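Local coordinates for lovastatin nonaketide synthase mokA (Monascus pilosus, PDB 6AD3), which carries out the iterative nine-step polyketide assembly in monacolin K (lovastatin) biosynthesis as a type I polyketide synthase, this chain being its condensation domain, at residues M280-D285 / V484-S489; H302-R307 / A498-Y503; M328-A333 / S505-F510; V337-L342 / S346-G351. The protein carries 1 engineered substitution. All blocks are in the same frame, centred on the assembly; numbering follows the deposited sequence.

From the N terminus, loop residues 280-285 come first and wait for strand 481-487, where contact 1 closes a loop of 198 residues. Contact 2 opens on strand 301-307 and contact 3 on helix 327-343; both close on helix 495-512, near the C terminus of the chain. Because their segments alternate, contacts 1, 2 and 3 cross one another. Contact 4 is local, three residues separating 337-342 from 346-351, and nests inside all three long loops. Condensation domains have two chloramphenicol-acetyltransferase-like halves; all four contacts lie in the C-terminal one, built on a six-stranded mixed sheet. Contacts 1, 2 and 4 join a loop and two helices to that sheet, while contact 3 joins those two helices to each other.

Contact 1 of 4, residues M280-D285 / V484-S489; sequences MLLGED and VKLQSS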
loop_
_atom_site.group_PDB
_atom_site.type_symbol
_atom_site.label_atom_id
_atom_site.label_comp_id
_atom_site.label_asym_id
_atom_site.label_seq_id
_atom_site.Cartn_x
_atom_site.Cartn_y
_atom_site.Cartn_z
ATOM N N MET A 280 6.168 15.481 -14.868
ATOM C CA MET A 280 6.246 14.645 -16.077
ATOM C C MET A 280 5.529 15.312 -17.234
ATOM O O MET A 280 4.451 15.857 -17.065
ATOM C CB MET A 280 5.623 13.271 -15.838
ATOM C CG MET A 280 6.316 12.447 -14.765
ATOM S SD MET A 280 5.453 10.883 -14.538
ATOM C CE MET A 280 3.987 11.432 -13.639
ATOM N N LEU A 281 6.112 15.224 -18.422
ATOM C CA LEU A 281 5.492 15.788 -19.605
ATOM C C LEU A 281 4.656 14.732 -20.328
ATOM O O LEU A 281 5.180 13.787 -20.911
ATOM C CB LEU A 281 6.561 16.389 -20.514
ATOM C CG LEU A 281 7.590 17.280 -19.777
ATOM C CD1 LEU A 281 8.611 17.854 -20.757
ATOM C CD2 LEU A 281 6.925 18.397 -18.978
ATOM N N LEU A 282 3.358 14.801 -20.101
ATOM C CA LEU A 282 2.455 13.746 -20.493
ATOM C C LEU A 282 1.734 13.970 -21.817
ATOM O O LEU A 282 1.668 13.073 -22.644
ATOM C CB LEU A 282 1.465 13.459 -19.368
ATOM C CG LEU A 282 1.728 12.292 -18.421
ATOM C CD1 LEU A 282 2.855 11.377 -18.809
ATOM C CD2 LEU A 282 1.818 12.702 -16.976
ATOM N N GLY A 283 1.241 15.167 -22.073
ATOM C CA GLY A 283 0.955 16.215 -21.123
ATOM C C GLY A 283 -0.507 16.471 -21.440
ATOM O O GLY A 283 -1.119 15.628 -22.100
ATOM N N GLU A 284 -1.083 17.591 -21.024
ATOM C CA GLU A 284 -2.506 17.789 -21.277
ATOM C C GLU A 284 -2.729 17.792 -22.808
ATOM O O GLU A 284 -3.822 17.517 -23.311
ATOM C CB GLU A 284 -3.070 19.000 -20.546
ATOM N N ASP A 285 -1.680 18.129 -23.548
ATOM C CA ASP A 285 -1.632 17.787 -24.962
ATOM C C ASP A 285 -0.344 17.046 -25.320
ATOM O O ASP A 285 -0.375 15.838 -25.503
ATOM C CB ASP A 285 -1.861 18.998 -25.858
ATOM N N VAL A 484 -2.434 3.290 -11.930
ATOM C CA VAL A 484 -1.605 4.498 -11.825
ATOM C C VAL A 484 -2.416 5.642 -11.185
ATOM O O VAL A 484 -3.583 5.938 -11.604
ATOM C CB VAL A 484 -1.117 4.954 -13.224
ATOM C CG1 VAL A 484 -0.452 6.310 -13.133
ATOM C CG2 VAL A 484 -0.156 3.925 -13.780
ATOM N N LYS A 485 -1.822 6.249 -10.166
ATOM C CA LYS A 485 -2.406 7.374 -9.439
ATOM C C LYS A 485 -1.474 8.558 -9.565
ATOM O O LYS A 485 -0.278 8.428 -9.313
ATOM C CB LYS A 485 -2.579 7.032 -7.957
ATOM C CG LYS A 485 -3.450 5.785 -7.687
ATOM C CD LYS A 485 -3.516 5.453 -6.184
ATOM C CE LYS A 485 -4.506 4.331 -5.867
ATOM N NZ LYS A 485 -4.389 3.884 -4.445
ATOM N N LEU A 486 -2.041 9.711 -9.918
ATOM C CA LEU A 486 -1.304 10.982 -10.007
ATOM C C LEU A 486 -1.958 12.047 -9.121
ATOM O O LEU A 486 -3.192 12.067 -8.948
ATOM C CB LEU A 486 -1.262 11.465 -11.452
ATOM C CG LEU A 486 -0.726 10.492 -12.483
ATOM C CD1 LEU A 486 -0.830 11.104 -13.886
ATOM C CD2 LEU A 486 0.743 10.157 -12.154
ATOM N N GLN A 487 -1.135 12.887 -8.493
ATOM C CA GLN A 487 -1.664 13.953 -7.653
ATOM C C GLN A 487 -2.448 14.950 -8.529
ATOM O O GLN A 487 -1.900 15.477 -9.507
ATOM C CB GLN A 487 -0.525 14.704 -6.952
ATOM C CG GLN A 487 0.183 13.935 -5.870
ATOM C CD GLN A 487 -0.683 13.678 -4.637
ATOM O OE1 GLN A 487 -0.668 12.562 -4.067
ATOM N NE2 GLN A 487 -1.422 14.695 -4.211
ATOM N N SER A 488 -3.683 15.249 -8.136
ATOM C CA SER A 488 -4.518 16.258 -8.837
ATOM C C SER A 488 -3.901 17.653 -8.671
ATOM O O SER A 488 -4.135 18.539 -9.484
ATOM C CB SER A 488 -5.953 16.222 -8.284
ATOM O OG SER A 488 -5.971 16.665 -6.939
ATOM N N SER A 489 -3.028 17.817 -7.689
ATOM C CA SER A 489 -2.367 19.110 -7.462
ATOM C C SER A 489 -1.414 19.460 -8.578
ATOM O O SER A 489 -1.061 20.616 -8.760
ATOM C CB SER A 489 -1.630 19.096 -6.114
ATOM O OG SER A 489 -0.612 18.115 -6.097
#
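Where a long loop folds back over the six-stranded mixed sheet at the core of the C-terminal, chloramphenicol-acetyltransferase-like half of the condensation domain, Met280 and Leu282 of the loop meet Leu486 of strand 481-487. This is a contact of side-chain ends: the closest pair of CA atoms, Met280 CA and Leu486 CA, is still 10.4 Å apart, and both backbones stand back while the side chains bridge the gap. Met280 makes the closer touch. Its chain runs extended through chi2 and then bends at chi3 (-74°), and this turn brings the terminal methyl CE to 3.8 Å from Leu486 CD2, the two side chains crossing obliquely. A chi1 of -54° carries the branch of Leu486 toward the loop. Its CD2 takes the methionine methyl, while CD1 lies 4.4 Å from Leu282 CD2, a looser approach. In all three residues the bond from CA to CB is directed at the opposite segment.

Strand 481-487 is tied to edge strand 301-307 through backbone hydrogen bonds, among them Leu486 with His302 and Val484 with Ala304. The loop has its own polar ties, from Met280 N to the hydroxyl of Tyr491 and from the backbone of Leu281 to that of Leu342. Helix 495-512 adds His495 and Pro496 around Leu486. No hydrogen bond joins the two segments; the closest atoms on both sides are methyl groups, and the segments bury a modest 84 Å², which implies cohesion by dispersion and exclusion of water with little directional demand.

Contact 2 of 4, residues H302-R307 / A498-Y503; sequences HEAIAR and AFLESY
Leu500 carries this contact, reaching from helix 495-512 to Ala304 and Ala306 of edge strand 301-307. Along the helix, Ala498 comes first; its carbonyl O accepts the backbone N of Ser502 at 3.0 Å, evidence of regular helical winding. Phe499 is directed at helix 327-343. Leu500 then faces the strand, its CG anti to the backbone N (chi1 178°), a torsion that projects the branched end toward the sheet. CD2 settles between two alanine methyls, 4.0 Å from Ala304 CB and 3.8 Å from Ala306 CB. The same methyl also rests against the backbone linking those alanines, 3.7 Å from Ala304 O and equally far from Ala306 N. CG stays slightly farther back, 4.2 Å from Ala306 CB. Two residues apart on one strand, the alanines present their small methyls to the same side and let the leucine come down onto the main chain. Nearly one turn of the same helix carries the chain on to Tyr503, whose hydroxyl is hydrogen-bonded to Tyr331 O. The segment axes run 33° apart, 8.6 Å at closest approach, leaving helix 495-512 between strand 301-307 and helix 327-343, with strand 481-487 paired beside the first.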
loop_
_atom_site.group_PDB
_atom_site.type_symbol
_atom_site.label_atom_id
_atom_site.label_comp_id
_atom_site.label_asym_id
_atom_site.label_seq_id
_atom_site.Cartn_x
_atom_site.Cartn_y
_atom_site.Cartn_z
ATOM N N HIS A 302 -5.963 11.460 -9.135
ATOM C CA HIS A 302 -6.637 10.906 -10.312
ATOM C C HIS A 302 -6.032 9.548 -10.608
ATOM O O HIS A 302 -4.846 9.355 -10.393
ATOM C CB HIS A 302 -6.447 11.801 -11.520
ATOM C CG HIS A 302 -6.871 13.223 -11.301
ATOM N ND1 HIS A 302 -8.140 13.560 -10.887
ATOM C CD2 HIS A 302 -6.248 14.386 -11.593
ATOM C CE1 HIS A 302 -8.263 14.872 -10.880
ATOM N NE2 HIS A 302 -7.122 15.401 -11.291
ATOM N N GLU A 303 -6.840 8.619 -11.095
ATOM C CA GLU A 303 -6.295 7.287 -11.415
ATOM C C GLU A 303 -6.830 6.658 -12.646
ATOM O O GLU A 303 -7.901 7.053 -13.175
ATOM C CB GLU A 303 -6.467 6.327 -10.235
ATOM C CG GLU A 303 -7.822 5.762 -10.056
ATOM C CD GLU A 303 -7.895 4.740 -8.866
ATOM O OE1 GLU A 303 -8.550 3.689 -9.020
ATOM O OE2 GLU A 303 -7.233 4.956 -7.820
ATOM N N ALA A 304 -6.083 5.675 -13.129
ATOM C CA ALA A 304 -6.524 4.850 -14.242
ATOM C C ALA A 304 -6.021 3.432 -14.017
ATOM O O ALA A 304 -4.974 3.212 -13.388
ATOM C CB ALA A 304 -6.002 5.422 -15.559
ATOM N N ILE A 305 -6.788 2.471 -14.494
ATOM C CA ILE A 305 -6.502 1.063 -14.258
ATOM C C ILE A 305 -6.574 0.304 -15.568
ATOM O O ILE A 305 -7.464 0.567 -16.385
ATOM C CB ILE A 305 -7.566 0.432 -13.321
ATOM C CG1 ILE A 305 -7.447 0.993 -11.921
ATOM C CG2 ILE A 305 -7.393 -1.054 -13.223
ATOM C CD1 ILE A 305 -8.585 0.583 -11.011
ATOM N N ALA A 306 -5.634 -0.611 -15.774
ATOM C CA ALA A 306 -5.675 -1.518 -16.965
ATOM C C ALA A 306 -5.101 -2.885 -16.672
ATOM O O ALA A 306 -4.228 -3.042 -15.839
ATOM C CB ALA A 306 -4.938 -0.905 -18.121
ATOM N N ARG A 307 -5.607 -3.885 -17.389
ATOM C CA ARG A 307 -5.014 -5.205 -17.431
ATOM C C ARG A 307 -3.967 -5.262 -18.490
ATOM O O ARG A 307 -4.199 -4.832 -19.634
ATOM C CB ARG A 307 -6.064 -6.221 -17.852
ATOM C CG ARG A 307 -7.010 -6.539 -16.805
ATOM C CD ARG A 307 -6.583 -7.743 -16.019
ATOM N NE ARG A 307 -7.630 -7.920 -15.059
ATOM C CZ ARG A 307 -7.475 -8.312 -13.821
ATOM N NH1 ARG A 307 -6.371 -8.910 -13.433
ATOM N NH2 ARG A 307 -8.530 -8.315 -13.038
ATOM N N ALA A 498 -2.727 8.416 -19.736
ATOM C CA ALA A 498 -1.627 8.681 -20.643
ATOM C C ALA A 498 -0.311 8.032 -20.128
ATOM O O ALA A 498 0.392 7.364 -20.865
ATOM C CB ALA A 498 -1.449 10.185 -20.848
ATOM N N PHE A 499 -0.061 8.122 -18.827
ATOM C CA PHE A 499 1.082 7.437 -18.230
ATOM C C PHE A 499 0.983 5.935 -18.332
ATOM O O PHE A 499 1.926 5.256 -18.722
ATOM C CB PHE A 499 1.247 7.842 -16.762
ATOM C CG PHE A 499 2.483 7.293 -16.126
ATOM C CD1 PHE A 499 2.497 6.025 -15.582
ATOM C CD2 PHE A 499 3.632 8.043 -16.047
ATOM C CE1 PHE A 499 3.648 5.512 -14.998
ATOM C CE2 PHE A 499 4.775 7.537 -15.441
ATOM C CZ PHE A 499 4.786 6.249 -14.942
ATOM N N LEU A 500 -0.185 5.412 -18.028
ATOM C CA LEU A 500 -0.406 3.978 -18.066
ATOM C C LEU A 500 -0.234 3.429 -19.479
ATOM O O LEU A 500 0.405 2.372 -19.673
ATOM C CB LEU A 500 -1.801 3.689 -17.506
ATOM C CG LEU A 500 -2.392 2.315 -17.434
ATOM C CD1 LEU A 500 -1.455 1.378 -16.716
ATOM C CD2 LEU A 500 -3.731 2.404 -16.729
ATOM N N GLU A 501 -0.700 4.176 -20.478
ATOM C CA GLU A 501 -0.543 3.756 -21.862
ATOM C C GLU A 501 0.929 3.732 -22.237
ATOM O O GLU A 501 1.370 2.842 -22.951
ATOM C CB GLU A 501 -1.319 4.678 -22.804
ATOM C CG GLU A 501 -2.831 4.434 -22.752
ATOM C CD GLU A 501 -3.643 5.415 -23.588
ATOM O OE1 GLU A 501 -4.864 5.157 -23.728
ATOM O OE2 GLU A 501 -3.142 6.540 -23.921
ATOM N N SER A 502 1.654 4.787 -21.872
ATOM C CA SER A 502 3.109 4.846 -22.136
ATOM C C SER A 502 3.890 3.740 -21.439
ATOM O O SER A 502 4.838 3.179 -21.988
ATOM C CB SER A 502 3.678 6.214 -21.765
ATOM O OG SER A 502 3.198 7.188 -22.667
ATOM N N TYR A 503 3.444 3.381 -20.237
ATOM C CA TYR A 503 4.080 2.333 -19.473
ATOM C C TYR A 503 3.838 0.972 -20.117
ATOM O O TYR A 503 4.776 0.178 -20.294
ATOM C CB TYR A 503 3.557 2.376 -18.031
ATOM C CG TYR A 503 4.197 1.348 -17.125
ATOM C CD1 TYR A 503 5.575 1.344 -16.895
ATOM C CD2 TYR A 503 3.426 0.404 -16.482
ATOM C CE1 TYR A 503 6.170 0.399 -16.073
ATOM C CE2 TYR A 503 4.014 -0.578 -15.683
ATOM C CZ TYR A 503 5.384 -0.551 -15.460
ATOM O OH TYR A 503 5.967 -1.529 -14.684
#

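Contact 3 of 4, residues M328-A333 / S505-F510; sequences MQFYLA and SILSMF
Helix segments 328-333 and 505-510 approach steeply, with axes 10.7 Å apart at their closest and an angle of 120° between their directions, and Tyr331 and Leu507 mark the nearest point, their CA atoms separated by 7.5 Å. At this spacing large side chains fill the interface. Leu507 is central. With CG anti to its carbonyl carbon (chi1 -71°), its forked end reaches two aromatic rings, Tyr331 and Phe330, that meet it from neighbouring directions. CD2 comes to 3.7 Å from Tyr331 CD1, and CD1 lies in the plane of that ring at its edge, 3.9 Å from Tyr331 CE1; the two side chains run at about a right angle. The same CD2 also lies near the plane of the Phe330 ring, at its edge, 4.2 Å from Phe330 CD1, as the side chains slide past in opposite senses.

Phe330 reaches past the leucine to the next residue of segment 505-510 that faces it, Phe510. There the ring is edge-on to the backbone of Phe510, its CZ 3.9 Å from Phe510 C, with Phe510 CB at 4.2 Å from the same CZ. The Phe510 ring turns away to stack on Phe386, which also meets Phe330, while Ile316 of helix 310-322 touches Phe330, Tyr331 and Leu507. With no hydrogen bond between the segments, the 201 Å² buried between them implies a hydrophobic interface set by the shape of ring edges and methyls.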
loop_
_atom_site.group_PDB
_atom_site.type_symbol
_atom_site.label_atom_id
_atom_site.label_comp_id
_atom_site.label_asym_id
_atom_site.label_seq_id
_atom_site.Cartn_x
_atom_site.Cartn_y
_atom_site.Cartn_z
ATOM N N MET A 328 8.822 -8.722 -11.000
ATOM C CA MET A 328 8.749 -7.468 -10.227
ATOM C C MET A 328 9.863 -6.513 -10.590
ATOM O O MET A 328 9.620 -5.327 -10.840
ATOM C CB MET A 328 8.802 -7.720 -8.725
ATOM C CG MET A 328 8.579 -6.429 -7.918
ATOM S SD MET A 328 10.097 -5.471 -7.608
ATOM C CE MET A 328 10.602 -6.153 -6.030
ATOM N N GLN A 329 11.074 -7.040 -10.715
ATOM C CA GLN A 329 12.210 -6.196 -11.009
ATOM C C GLN A 329 12.156 -5.631 -12.412
ATOM O O GLN A 329 12.556 -4.509 -12.628
ATOM C CB GLN A 329 13.496 -6.942 -10.786
ATOM C CG GLN A 329 13.741 -7.244 -9.322
ATOM C CD GLN A 329 14.628 -8.476 -9.094
ATOM O OE1 GLN A 329 15.025 -9.170 -10.032
ATOM N NE2 GLN A 329 14.790 -8.829 -7.838
ATOM N N PHE A 330 11.560 -6.383 -13.331
ATOM C CA PHE A 330 11.321 -5.896 -14.705
ATOM C C PHE A 330 10.303 -4.728 -14.703
ATOM O O PHE A 330 10.553 -3.637 -15.277
ATOM C CB PHE A 330 10.796 -7.064 -15.587
ATOM C CG PHE A 330 10.859 -6.789 -17.092
ATOM C CD1 PHE A 330 10.033 -5.819 -17.685
ATOM C CD2 PHE A 330 11.639 -7.559 -17.907
ATOM C CE1 PHE A 330 10.033 -5.633 -19.056
ATOM C CE2 PHE A 330 11.672 -7.343 -19.255
ATOM C CZ PHE A 330 10.889 -6.379 -19.840
ATOM N N TYR A 331 9.199 -4.903 -13.982
ATOM C CA TYR A 331 8.196 -3.867 -13.926
ATOM C C TYR A 331 8.809 -2.576 -13.282
ATOM O O TYR A 331 8.524 -1.453 -13.713
ATOM C CB TYR A 331 6.967 -4.365 -13.158
ATOM C CG TYR A 331 6.180 -5.405 -13.889
ATOM C CD1 TYR A 331 5.471 -5.071 -15.031
ATOM C CD2 TYR A 331 6.085 -6.734 -13.422
ATOM C CE1 TYR A 331 4.794 -6.028 -15.757
ATOM C CE2 TYR A 331 5.364 -7.691 -14.127
ATOM C CZ TYR A 331 4.666 -7.304 -15.274
ATOM O OH TYR A 331 3.963 -8.216 -16.058
ATOM N N LEU A 332 9.635 -2.762 -12.249
ATOM C CA LEU A 332 10.229 -1.633 -11.520
ATOM C C LEU A 332 11.240 -0.916 -12.420
ATOM O O LEU A 332 11.235 0.298 -12.539
ATOM C CB LEU A 332 10.918 -2.141 -10.263
ATOM C CG LEU A 332 11.785 -1.075 -9.558
ATOM C CD1 LEU A 332 10.957 0.106 -9.094
ATOM C CD2 LEU A 332 12.508 -1.697 -8.391
ATOM N N ALA A 333 12.068 -1.696 -13.102
ATOM C CA ALA A 333 13.038 -1.128 -13.996
ATOM C C ALA A 333 12.387 -0.327 -15.114
ATOM O O ALA A 333 12.860 0.736 -15.451
ATOM C CB ALA A 333 13.968 -2.228 -14.568
ATOM N N SER A 505 3.167 0.450 -23.243
ATOM C CA SER A 505 4.014 0.489 -24.451
ATOM C C SER A 505 5.475 0.147 -24.172
ATOM O O SER A 505 6.114 -0.643 -24.907
ATOM C CB SER A 505 3.871 1.850 -25.172
ATOM O OG SER A 505 2.548 1.994 -25.703
ATOM N N ILE A 506 6.021 0.708 -23.117
ATOM C CA ILE A 506 7.423 0.509 -22.803
ATOM C C ILE A 506 7.684 -0.919 -22.319
ATOM O O ILE A 506 8.702 -1.512 -22.668
ATOM C CB ILE A 506 7.960 1.613 -21.807
ATOM C CG1 ILE A 506 9.302 2.150 -22.300
ATOM C CG2 ILE A 506 8.062 1.109 -20.396
ATOM C CD1 ILE A 506 9.980 3.145 -21.356
ATOM N N LEU A 507 6.725 -1.511 -21.595
ATOM C CA LEU A 507 6.816 -2.913 -21.194
ATOM C C LEU A 507 6.759 -3.812 -22.402
ATOM O O LEU A 507 7.531 -4.748 -22.523
ATOM C CB LEU A 507 5.640 -3.308 -20.294
ATOM C CG LEU A 507 5.644 -2.717 -18.877
ATOM C CD1 LEU A 507 4.284 -2.996 -18.233
ATOM C CD2 LEU A 507 6.761 -3.289 -18.027
ATOM N N SER A 508 5.895 -3.474 -23.344
ATOM C CA SER A 508 5.764 -4.296 -24.520
ATOM C C SER A 508 7.069 -4.228 -25.348
ATOM O O SER A 508 7.565 -5.250 -25.857
ATOM C CB SER A 508 4.569 -3.830 -25.354
ATOM O OG SER A 508 4.490 -4.637 -26.532
ATOM N N MET A 509 7.640 -3.035 -25.469
ATOM C CA MET A 509 8.820 -2.870 -26.314
ATOM C C MET A 509 10.043 -3.561 -25.699
ATOM O O MET A 509 10.764 -4.302 -26.376
ATOM C CB MET A 509 9.071 -1.376 -26.554
ATOM C CG MET A 509 10.333 -1.037 -27.274
ATOM S SD MET A 509 10.571 0.772 -27.445
ATOM C CE MET A 509 10.961 1.227 -25.747
ATOM N N PHE A 510 10.280 -3.342 -24.418
ATOM C CA PHE A 510 11.463 -3.917 -23.777
ATOM C C PHE A 510 11.367 -5.428 -23.602
ATOM O O PHE A 510 12.405 -6.118 -23.585
ATOM C CB PHE A 510 11.772 -3.239 -22.425
ATOM C CG PHE A 510 12.331 -1.846 -22.555
ATOM C CD1 PHE A 510 13.334 -1.565 -23.457
ATOM C CD2 PHE A 510 11.838 -0.814 -21.779
ATOM C CE1 PHE A 510 13.871 -0.298 -23.559
ATOM C CE2 PHE A 510 12.368 0.473 -21.888
ATOM C CZ PHE A 510 13.361 0.737 -22.789
#

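Contact 4 of 4, residues V337-L342 / S346-G351; sequences VLLARL and SDFSIG
Leu339, on helix 327-343, packs by its base against Phe348 and by its tip against Ile350. Its CB lies 3.8 Å from Phe348 CE2, the ring crossing the leucine chain at a slant. Beyond CB the fork is carried on past the ring. CD1 reaches Ile350 CD1 tip to tip at 4.0 Å and keeps the same distance from Phe348 CE2; the other methyl, CD2, turns to the sulfur of Met280. Fold-wise this is a helix followed, after a tight connection, by a strand of the mixed sheet: the directions of segments 337-342 and 348-351 differ by 142°, so the strand runs back at an angle to the helix, and the helix covers one face of the strand it leads into. Phe348 and Ile350, two apart, both point at that helix. The phenylalanine adopts a chi1 of 58°, CG lying between backbone N and carbonyl carbon, and this sets the far end of its ring beside the next residue of the helix. There Ala340 CB sits in the ring plane at the edge, 3.9 Å from Phe348 CE1, and Ala340 N is 3.7 Å from Phe348 CZ. The ring also meets His336, one turn earlier on the helix, with planes about 20° apart.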
loop_
_atom_site.group_PDB
_atom_site.type_symbol
_atom_site.label_atom_id
_atom_site.label_comp_id
_atom_site.label_asym_id
_atom_site.label_seq_id
_atom_site.Cartn_x
_atom_site.Cartn_y
_atom_site.Cartn_z
ATOM N N VAL A 337 12.598 3.690 -15.940
ATOM C CA VAL A 337 12.950 4.232 -17.262
ATOM C C VAL A 337 11.919 5.226 -17.792
ATOM O O VAL A 337 12.269 6.298 -18.248
ATOM C CB VAL A 337 13.136 3.117 -18.292
ATOM C CG1 VAL A 337 13.296 3.692 -19.691
ATOM C CG2 VAL A 337 14.334 2.250 -17.901
ATOM N N LEU A 338 10.632 4.947 -17.590
ATOM C CA LEU A 338 9.616 5.837 -18.048
ATOM C C LEU A 338 9.636 7.149 -17.256
ATOM O O LEU A 338 9.500 8.238 -17.819
ATOM C CB LEU A 338 8.251 5.161 -17.948
ATOM C CG LEU A 338 7.090 6.015 -18.422
ATOM C CD1 LEU A 338 7.319 6.542 -19.836
ATOM C CD2 LEU A 338 5.806 5.208 -18.355
ATOM N N LEU A 339 9.828 7.056 -15.943
ATOM C CA LEU A 339 9.892 8.243 -15.127
ATOM C C LEU A 339 11.060 9.116 -15.567
ATOM O O LEU A 339 10.941 10.347 -15.628
ATOM C CB LEU A 339 10.021 7.893 -13.662
ATOM C CG LEU A 339 8.758 7.296 -13.022
ATOM C CD1 LEU A 339 9.088 6.708 -11.656
ATOM C CD2 LEU A 339 7.696 8.342 -12.869
ATOM N N ALA A 340 12.208 8.493 -15.807
ATOM C CA ALA A 340 13.372 9.257 -16.258
ATOM C C ALA A 340 13.068 9.925 -17.607
ATOM O O ALA A 340 13.438 11.098 -17.830
ATOM C CB ALA A 340 14.593 8.356 -16.372
ATOM N N ARG A 341 12.494 9.174 -18.541
ATOM C CA ARG A 341 12.133 9.763 -19.833
ATOM C C ARG A 341 11.234 10.953 -19.698
ATOM O O ARG A 341 11.443 11.954 -20.350
ATOM C CB ARG A 341 11.473 8.769 -20.761
ATOM C CG ARG A 341 12.371 7.676 -21.257
ATOM C CD ARG A 341 11.695 6.875 -22.348
ATOM N NE ARG A 341 12.591 5.828 -22.810
ATOM C CZ ARG A 341 12.281 4.964 -23.761
ATOM N NH1 ARG A 341 11.082 5.026 -24.330
ATOM N NH2 ARG A 341 13.180 4.086 -24.180
ATOM N N LEU A 342 10.167 10.825 -18.925
ATOM C CA LEU A 342 9.141 11.850 -18.887
ATOM C C LEU A 342 9.555 13.090 -18.090
ATOM O O LEU A 342 9.002 14.153 -18.291
ATOM C CB LEU A 342 7.837 11.289 -18.307
ATOM C CG LEU A 342 7.128 10.212 -19.104
ATOM C CD1 LEU A 342 5.905 9.712 -18.315
ATOM C CD2 LEU A 342 6.728 10.760 -20.468
ATOM N N SER A 346 17.981 12.643 -13.852
ATOM C CA SER A 346 18.944 11.549 -13.795
ATOM C C SER A 346 19.257 11.144 -12.345
ATOM O O SER A 346 20.140 10.332 -12.107
ATOM C CB SER A 346 20.233 11.930 -14.527
ATOM O OG SER A 346 20.762 13.101 -13.974
ATOM N N ASP A 347 18.511 11.700 -11.385
ATOM C CA ASP A 347 18.704 11.358 -9.975
ATOM C C ASP A 347 17.402 11.592 -9.215
ATOM O O ASP A 347 17.001 12.741 -8.954
ATOM C CB ASP A 347 19.853 12.163 -9.368
ATOM C CG ASP A 347 20.025 11.939 -7.862
ATOM O OD1 ASP A 347 19.442 10.996 -7.269
ATOM O OD2 ASP A 347 20.734 12.764 -7.250
ATOM N N PHE A 348 16.682 10.496 -8.985
ATOM C CA PHE A 348 15.453 10.564 -8.224
ATOM C C PHE A 348 15.221 9.245 -7.527
ATOM O O PHE A 348 15.861 8.241 -7.860
ATOM C CB PHE A 348 14.239 10.929 -9.117
ATOM C CG PHE A 348 13.986 9.975 -10.261
ATOM C CD1 PHE A 348 14.702 10.101 -11.469
ATOM C CD2 PHE A 348 13.091 8.893 -10.132
ATOM C CE1 PHE A 348 14.438 9.258 -12.542
ATOM C CE2 PHE A 348 12.857 8.038 -11.197
ATOM C CZ PHE A 348 13.574 8.182 -12.373
ATOM N N SER A 349 14.251 9.227 -6.610
ATOM C CA SER A 349 14.037 8.025 -5.813
ATOM C C SER A 349 12.646 7.464 -5.978
ATOM O O SER A 349 11.692 8.185 -6.309
ATOM C CB SER A 349 14.319 8.321 -4.328
ATOM O OG SER A 349 15.683 8.645 -4.106
ATOM N N ILE A 350 12.553 6.151 -5.837
ATOM C CA ILE A 350 11.286 5.464 -5.901
ATOM C C ILE A 350 11.095 4.684 -4.615
ATOM O O ILE A 350 11.913 3.820 -4.269
ATOM C CB ILE A 350 11.229 4.482 -7.085
ATOM C CG1 ILE A 350 11.463 5.235 -8.442
ATOM C CG2 ILE A 350 9.875 3.733 -7.072
ATOM C CD1 ILE A 350 11.608 4.324 -9.654
ATOM N N GLY A 351 9.978 4.933 -3.938
ATOM C CA GLY A 351 9.611 4.152 -2.778
ATOM C C GLY A 351 9.075 2.802 -3.194
ATOM O O GLY A 351 8.032 2.714 -3.831
#